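Long-range contacts in molybdenum ABC transporter, periplasmic molybdenum-binding protein (Vibrio cholerae, PDB 4RXL), which binds tungstate and probably delivers molybdate or tungstate to an ABC importer as its periplasmic solute-binding subunit: residues Y9-M14 with I57-E62; G39-A44 with D122-G127. All coordinates share one frame; numbering follows the deposited sequence.

Interaction 1 (Y9-M14 with I57-E62); sequences YAASSM and ISANEE. With WO4 (tungstate(VI)ion), chain B.
Ala10 and Ile57 form a parallel beta bridge where strands 6-11 and 55-57 run side by side in one lobe of a periplasmic binding protein fold; beyond it a 3-10 turn at 12-14 and the loop at 58-60 run past the tungstate pocket. Ala10 CB and Ile57 CB project from the same face of the sheet and touch at 4.1 Å. Two backbone hydrogen bonds bracket the pair: Ile57 N gives its hydrogen to Tyr9 O at 2.9 Å, and Ala11 N gives its own to Ile57 O. Between them Ala10 CA lends a CA-H...O contact to the same Ile57 O.

Ile57 carries the largest share of the buried surface. Its chi1 of -62° (to CG1) leaves CG2 anti to the backbone N, and Ile57 CG2 meets Met14 CG at 3.8 Å; the two side chains cross at about a right angle, and the Met14 chain is bent at chi2 (-80°). Past the bridge Ala11 CB and Ala59 CB face each other at 3.8 Å, and each also touches the anion, Ala11 CB lying 3.3 Å from O4 of tungstate. Ser13 brings its CB toward the 57-62 segment, and its OG, set between the backbone N and the carbonyl carbon (chi1 55°), comes near the Ala59 methyl. Tyr197 OH is a further hydrogen-bond partner of this hydroxyl. Tungstate O4 is gripped twice by one residue, by Ser13 N at 2.8 Å and by Ser13 OG at a very short 2.5 Å.

Interaction 2 (G39-A44 with D122-G127); sequences GSSSLA and DAVPAG. With WO4 (tungstate(VI)ion), chain B.
Gly39, the N-cap residue of helix 40-49, brings its CA to 4.4 Å from CG1 of Val124, which holds the matching N-cap position before helix 125-137. Ser40 follows with its side chain alongside the Pro125 ring: Ser40 OG and CB both lie 3.6 Å from Pro125 CG. Its OG stands anti to the carbonyl carbon and beside its own N (chi1 -56°), which lets N and OG converge on a single tungstate oxygen, O3. The distance from Ser40 OG to tungstate O3 is a very short 2.4 Å, while that from Ser40 N to O3 is 2.6 Å. From the other segment, Ala126 N donates to tungstate O2, also at 2.6 Å. The first turns of two helices from opposite lobes of the periplasmic binding protein fold thereby present backbone N-H groups to one anion, and their helix dipoles would be expected to add to the attraction. Ser41 closes the interface on the side of Ala123: Ser41 CB packs 3.7 Å from Ala123 CB. Ser41 OG meets CG2 of Val124 at 3.6 Å. Trp63 touches both Ser41 and Pro125, and its NE1 is hydrogen-bonded to Ala123 O.

Overall arrangement
From the N terminus, the 9-14 segment takes in the end of strand 6-11, and the chain passes through 39-44 before returning at 57-62, where interaction 1 closes a loop of 42 residues inside the first lobe. Interaction 2 opens within that loop, at 39-44, and closes only after 77 further residues, at 122-127 in the other lobe. The two contacts therefore cross along the chain. Their centres lie about 8 Å apart, and they meet directly where Ser40 OG probably hydrogen-bonds Ala59 N. Interaction 1 joins neighbouring strands of one sheet; interaction 2 spans the cleft. Tungstate touches both, and Tyr171 and Val153 contribute further hydrogen bonds to it.

Interaction 1 (Y9-M14 with I57-E62)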
ATOM      1  N   TYR A   9      13.341   3.035  -0.385  1.00 16.33           N
ATOM      2  CA  TYR A   9      12.135   3.783  -0.025  1.00 14.27           C
ATOM      3  C   TYR A   9      10.959   2.948  -0.462  1.00 15.09           C
ATOM      4  O   TYR A   9      10.883   2.601  -1.637  1.00 16.52           O
ATOM      5  CB  TYR A   9      12.143   5.124  -0.767  1.00 15.09           C
ATOM      6  CG  TYR A   9      12.915   6.238  -0.087  1.00 20.53           C
ATOM      7  CD1 TYR A   9      14.226   6.066   0.299  1.00 18.14           C
ATOM      8  CD2 TYR A   9      12.315   7.470   0.158  1.00 26.18           C
ATOM      9  CE1 TYR A   9      14.946   7.055   0.969  1.00 22.84           C
ATOM     10  CE2 TYR A   9      13.013   8.482   0.785  1.00 27.52           C
ATOM     11  CZ  TYR A   9      14.317   8.281   1.181  1.00 24.05           C
ATOM     12  OH  TYR A   9      14.986   9.304   1.812  1.00 34.82           O
ATOM     13  N   ALA A  10      10.025   2.593   0.423  1.00 14.04           N
ATOM     14  CA  ALA A  10       8.936   1.692   0.068  1.00 12.84           C
ATOM     15  C   ALA A  10       7.624   2.107   0.704  1.00 13.10           C
ATOM     16  O   ALA A  10       7.577   2.455   1.885  1.00 13.58           O
ATOM     17  CB  ALA A  10       9.251   0.270   0.477  1.00 15.67           C
ATOM     18  N   ALA A  11       6.548   1.997  -0.077  1.00 14.07           N
ATOM     19  CA  ALA A  11       5.199   2.162   0.416  1.00 13.58           C
ATOM     20  C   ALA A  11       4.995   1.450   1.757  1.00 14.42           C
ATOM     21  O   ALA A  11       5.448   0.312   1.975  1.00 14.26           O
ATOM     22  CB  ALA A  11       4.234   1.584  -0.593  1.00 14.54           C
ATOM     23  N   SER A  12       4.285   2.094   2.654  1.00 14.97           N
ATOM     24  CA  SER A  12       4.022   1.524   3.936  1.00 14.39           C
ATOM     25  C   SER A  12       3.427   0.123   3.893  1.00 15.19           C
ATOM     26  O   SER A  12       3.727  -0.683   4.765  1.00 15.62           O
ATOM     27  CB  SER A  12       3.100   2.420   4.733  1.00 15.50           C
ATOM     28  OG  SER A  12       3.739   3.679   4.966  1.00 18.88           O
ATOM     29  N   SER A  13       2.588  -0.197   2.906  1.00 11.60           N
ATOM     30  CA  SER A  13       1.997  -1.531   2.857  1.00 14.33           C
ATOM     31  C   SER A  13       3.070  -2.609   2.604  1.00 12.77           C
ATOM     32  O   SER A  13       2.797  -3.790   2.764  1.00 15.20           O
ATOM     33  CB  SER A  13       0.890  -1.631   1.770  1.00 14.39           C
ATOM     34  OG  SER A  13       1.371  -1.243   0.496  1.00 16.59           O
ATOM     35  N   MET A  14       4.249  -2.198   2.138  1.00 14.32           N
ATOM     36  CA  MET A  14       5.379  -3.114   1.922  1.00 16.59           C
ATOM     37  C   MET A  14       6.286  -3.355   3.144  1.00 16.81           C
ATOM     38  O   MET A  14       7.255  -4.155   3.074  1.00 15.80           O
ATOM     39  CB  MET A  14       6.207  -2.622   0.721  1.00 14.53           C
ATOM     40  CG  MET A  14       5.681  -3.147  -0.621  1.00 17.68           C
ATOM     41  SD  MET A  14       6.191  -4.891  -1.003  1.00 16.02           S
ATOM     42  CE  MET A  14       5.257  -5.221  -2.514  1.00 20.53           C
ATOM     43  N   ILE A  57       9.855   1.473  -4.080  1.00 15.12           N
ATOM     44  CA  ILE A  57       8.706   0.603  -4.327  1.00 13.50           C
ATOM     45  C   ILE A  57       7.458   1.409  -4.026  1.00 14.37           C
ATOM     46  O   ILE A  57       7.226   1.828  -2.898  1.00 15.30           O
ATOM     47  CB  ILE A  57       8.735  -0.660  -3.432  1.00 15.39           C
ATOM     48  CG1 ILE A  57       9.993  -1.489  -3.753  1.00 18.91           C
ATOM     49  CG2 ILE A  57       7.452  -1.491  -3.568  1.00 17.91           C
ATOM     50  CD1 ILE A  57      10.223  -2.635  -2.775  1.00 19.64           C
ATOM     51  N   SER A  58       6.641   1.616  -5.035  1.00 15.08           N
ATOM     52  CA  SER A  58       5.371   2.345  -4.887  1.00 15.76           C
ATOM     53  C   SER A  58       4.187   1.403  -4.810  1.00 16.09           C
ATOM     54  O   SER A  58       4.236   0.299  -5.335  1.00 15.73           O
ATOM     55  CB  SER A  58       5.224   3.235  -6.109  1.00 16.05           C
ATOM     56  OG  SER A  58       4.045   4.005  -6.047  1.00 16.20           O
ATOM     57  N   ALA A  59       3.091   1.841  -4.180  1.00 13.85           N
ATOM     58  CA  ALA A  59       1.848   1.081  -4.156  1.00 13.39           C
ATOM     59  C   ALA A  59       0.917   1.407  -5.324  1.00 18.31           C
ATOM     60  O   ALA A  59      -0.208   0.872  -5.397  1.00 16.50           O
ATOM     61  CB  ALA A  59       1.160   1.261  -2.832  1.00 13.03           C
ATOM     62  N   ASN A  60       1.374   2.282  -6.227  1.00 13.82           N
ATOM     63  CA  ASN A  60       0.748   2.408  -7.549  1.00 16.53           C
ATOM     64  C   ASN A  60       1.749   2.681  -8.667  1.00 17.15           C
ATOM     65  O   ASN A  60       2.896   3.007  -8.399  1.00 18.56           O
ATOM     66  CB  ASN A  60      -0.387   3.442  -7.537  1.00 15.15           C
ATOM     67  CG  ASN A  60       0.080   4.867  -7.371  1.00 23.41           C
ATOM     68  OD1 ASN A  60       1.267   5.180  -7.467  1.00 20.14           O
ATOM     69  ND2 ASN A  60      -0.895   5.763  -7.108  1.00 22.73           N
ATOM     70  N   GLU A  61       1.326   2.545  -9.915  1.00 19.04           N
ATOM     71  CA  GLU A  61       2.231   2.776 -11.035  1.00 20.78           C
ATOM     72  C   GLU A  61       2.557   4.254 -11.181  1.00 21.36           C
ATOM     73  O   GLU A  61       3.673   4.625 -11.546  1.00 23.13           O
ATOM     74  CB  GLU A  61       1.631   2.180 -12.320  1.00 25.78           C
ATOM     75  CG  GLU A  61       1.637   0.642 -12.257  1.00 37.39           C
ATOM     76  CD  GLU A  61       0.790  -0.052 -13.311  1.00 60.87           C
ATOM     77  OE1 GLU A  61      -0.337   0.413 -13.584  1.00 71.58           O
ATOM     78  OE2 GLU A  61       1.240  -1.093 -13.839  1.00 50.06           O
ATOM     79  N   GLU A  62       1.589   5.093 -10.835  1.00 19.67           N
ATOM     80  CA  GLU A  62       1.664   6.527 -11.060  1.00 23.47           C
ATOM     81  C   GLU A  62       2.862   7.146 -10.349  1.00 20.55           C
ATOM     82  O   GLU A  62       3.604   7.910 -10.966  1.00 20.58           O
ATOM     83  CB  GLU A  62       0.347   7.198 -10.628  1.00 27.56           C
ATOM     84  CG  GLU A  62      -0.821   6.967 -11.607  1.00 49.89           C
ATOM     85  CD  GLU A  62      -1.316   5.511 -11.740  1.00 40.09           C
ATOM     86  OE1 GLU A  62      -1.286   4.744 -10.727  1.00 27.52           O
ATOM     87  OE2 GLU A  62      -1.768   5.143 -12.867  1.00 35.99           O
TER
HETATM   88  W   WO4 B 301       0.584   3.137   0.699  1.00 14.46           W
HETATM   89  O1  WO4 B 301       0.362   3.973   2.516  1.00 15.60           O
HETATM   90  O2  WO4 B 301      -1.126   3.006  -0.415  1.00 18.95           O
HETATM   91  O3  WO4 B 301       1.961   4.229  -0.370  1.00 14.10           O
HETATM   92  O4  WO4 B 301       1.269   1.201   0.909  1.00 13.75           O

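Interaction 2 (G39-A44 with D122-G127)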
ATOM      1  N   GLY A  39       3.945   6.847   2.904  1.00 15.87           N
ATOM      2  CA  GLY A  39       2.985   6.867   1.796  1.00 13.11           C
ATOM      3  C   GLY A  39       3.789   7.077   0.517  1.00 15.70           C
ATOM      4  O   GLY A  39       4.780   7.834   0.491  1.00 16.42           O
ATOM      5  N   SER A  40       3.366   6.408  -0.552  1.00 15.16           N
ATOM      6  CA  SER A  40       4.137   6.356  -1.794  1.00 14.28           C
ATOM      7  C   SER A  40       4.331   7.760  -2.361  1.00 13.24           C
ATOM      8  O   SER A  40       5.392   8.091  -2.922  1.00 16.51           O
ATOM      9  CB  SER A  40       3.482   5.472  -2.838  1.00 14.18           C
ATOM     10  OG  SER A  40       3.271   4.156  -2.352  1.00 15.17           O
ATOM     11  N   SER A  41       3.307   8.608  -2.214  1.00 14.69           N
ATOM     12  CA  SER A  41       3.357  10.005  -2.688  1.00 16.73           C
ATOM     13  C   SER A  41       4.398  10.826  -1.953  1.00 17.41           C
ATOM     14  O   SER A  41       5.217  11.534  -2.560  1.00 21.18           O
ATOM     15  CB  SER A  41       1.973  10.619  -2.507  1.00 20.42           C
ATOM     16  OG  SER A  41       1.470  10.227  -1.237  1.00 23.03           O
ATOM     17  N   SER A  42       4.402  10.714  -0.637  1.00 18.54           N
ATOM     18  CA  SER A  42       5.378  11.425   0.127  1.00 16.71           C
ATOM     19  C   SER A  42       6.832  10.960  -0.180  1.00 15.44           C
ATOM     20  O   SER A  42       7.734  11.781  -0.343  1.00 16.13           O
ATOM     21  CB  SER A  42       5.063  11.271   1.594  1.00 21.70           C
ATOM     22  OG  SER A  42       5.986  12.028   2.374  1.00 44.08           O
ATOM     23  N   LEU A  43       6.998   9.636  -0.306  1.00 15.49           N
ATOM     24  CA  LEU A  43       8.322   9.093  -0.621  1.00 14.61           C
ATOM     25  C   LEU A  43       8.803   9.618  -1.958  1.00 13.69           C
ATOM     26  O   LEU A  43       9.953  10.068  -2.098  1.00 17.01           O
ATOM     27  CB  LEU A  43       8.278   7.572  -0.626  1.00 17.15           C
ATOM     28  CG  LEU A  43       7.941   6.900   0.700  1.00 20.77           C
ATOM     29  CD1 LEU A  43       7.769   5.404   0.500  1.00 21.69           C
ATOM     30  CD2 LEU A  43       9.008   7.157   1.724  1.00 19.86           C
ATOM     31  N   ALA A  44       7.953   9.545  -2.968  1.00 15.15           N
ATOM     32  CA  ALA A  44       8.331  10.029  -4.298  1.00 17.49           C
ATOM     33  C   ALA A  44       8.751  11.488  -4.314  1.00 13.60           C
ATOM     34  O   ALA A  44       9.701  11.872  -5.010  1.00 17.00           O
ATOM     35  CB  ALA A  44       7.196   9.820  -5.294  1.00 16.35           C
ATOM     36  N   ASP A 122      -6.248  11.957  -2.134  1.00 26.14           N
ATOM     37  CA  ASP A 122      -5.815  12.641  -3.328  1.00 27.39           C
ATOM     38  C   ASP A 122      -4.471  12.151  -3.805  1.00 27.99           C
ATOM     39  O   ASP A 122      -4.209  12.202  -5.002  1.00 34.88           O
ATOM     40  CB  ASP A 122      -5.786  14.158  -3.112  1.00 30.13           C
ATOM     41  CG  ASP A 122      -7.182  14.736  -2.878  1.00 34.91           C
ATOM     42  OD1 ASP A 122      -8.094  14.427  -3.682  1.00 42.50           O
ATOM     43  OD2 ASP A 122      -7.367  15.488  -1.894  1.00 44.84           O
ATOM     44  N   ALA A 123      -3.625  11.654  -2.902  1.00 22.44           N
ATOM     45  CA  ALA A 123      -2.252  11.301  -3.288  1.00 25.93           C
ATOM     46  C   ALA A 123      -1.731   9.938  -2.830  1.00 24.15           C
ATOM     47  O   ALA A 123      -0.902   9.354  -3.515  1.00 22.13           O
ATOM     48  CB  ALA A 123      -1.295  12.384  -2.832  1.00 28.05           C
ATOM     49  N   VAL A 124      -2.167   9.429  -1.680  1.00 18.08           N
ATOM     50  CA  VAL A 124      -1.651   8.142  -1.209  1.00 16.69           C
ATOM     51  C   VAL A 124      -2.361   7.015  -1.937  1.00 16.95           C
ATOM     52  O   VAL A 124      -3.598   7.009  -1.932  1.00 17.04           O
ATOM     53  CB  VAL A 124      -1.802   7.952   0.320  1.00 14.86           C
ATOM     54  CG1 VAL A 124      -1.268   6.589   0.719  1.00 15.55           C
ATOM     55  CG2 VAL A 124      -1.073   9.069   1.035  1.00 20.96           C
ATOM     56  N   PRO A 125      -1.617   6.037  -2.509  1.00 14.50           N
ATOM     57  CA  PRO A 125      -2.308   5.022  -3.310  1.00 13.61           C
ATOM     58  C   PRO A 125      -3.507   4.375  -2.628  1.00 14.89           C
ATOM     59  O   PRO A 125      -4.571   4.298  -3.229  1.00 16.36           O
ATOM     60  CB  PRO A 125      -1.206   4.013  -3.640  1.00 14.28           C
ATOM     61  CG  PRO A 125       0.000   4.908  -3.757  1.00 17.20           C
ATOM     62  CD  PRO A 125      -0.157   5.923  -2.630  1.00 16.89           C
ATOM     63  N   ALA A 126      -3.377   3.997  -1.359  1.00 13.60           N
ATOM     64  CA  ALA A 126      -4.502   3.340  -0.698  1.00 16.11           C
ATOM     65  C   ALA A 126      -5.717   4.258  -0.594  1.00 17.62           C
ATOM     66  O   ALA A 126      -6.859   3.786  -0.611  1.00 17.05           O
ATOM     67  CB  ALA A 126      -4.103   2.891   0.695  1.00 14.99           C
ATOM     68  N   GLY A 127      -5.483   5.557  -0.396  1.00 17.84           N
ATOM     69  CA  GLY A 127      -6.582   6.541  -0.422  1.00 15.86           C
ATOM     70  C   GLY A 127      -7.195   6.719  -1.809  1.00 14.88           C
ATOM     71  O   GLY A 127      -8.414   6.862  -1.930  1.00 18.54           O
TER
HETATM   72  W   WO4 B 301       0.584   3.137   0.699  1.00 14.46           W
HETATM   73  O1  WO4 B 301       0.362   3.973   2.516  1.00 15.60           O
HETATM   74  O2  WO4 B 301      -1.126   3.006  -0.415  1.00 18.95           O
HETATM   75  O3  WO4 B 301       1.961   4.229  -0.370  1.00 14.10           O
HETATM   76  O4  WO4 B 301       1.269   1.201   0.909  1.00 13.75           O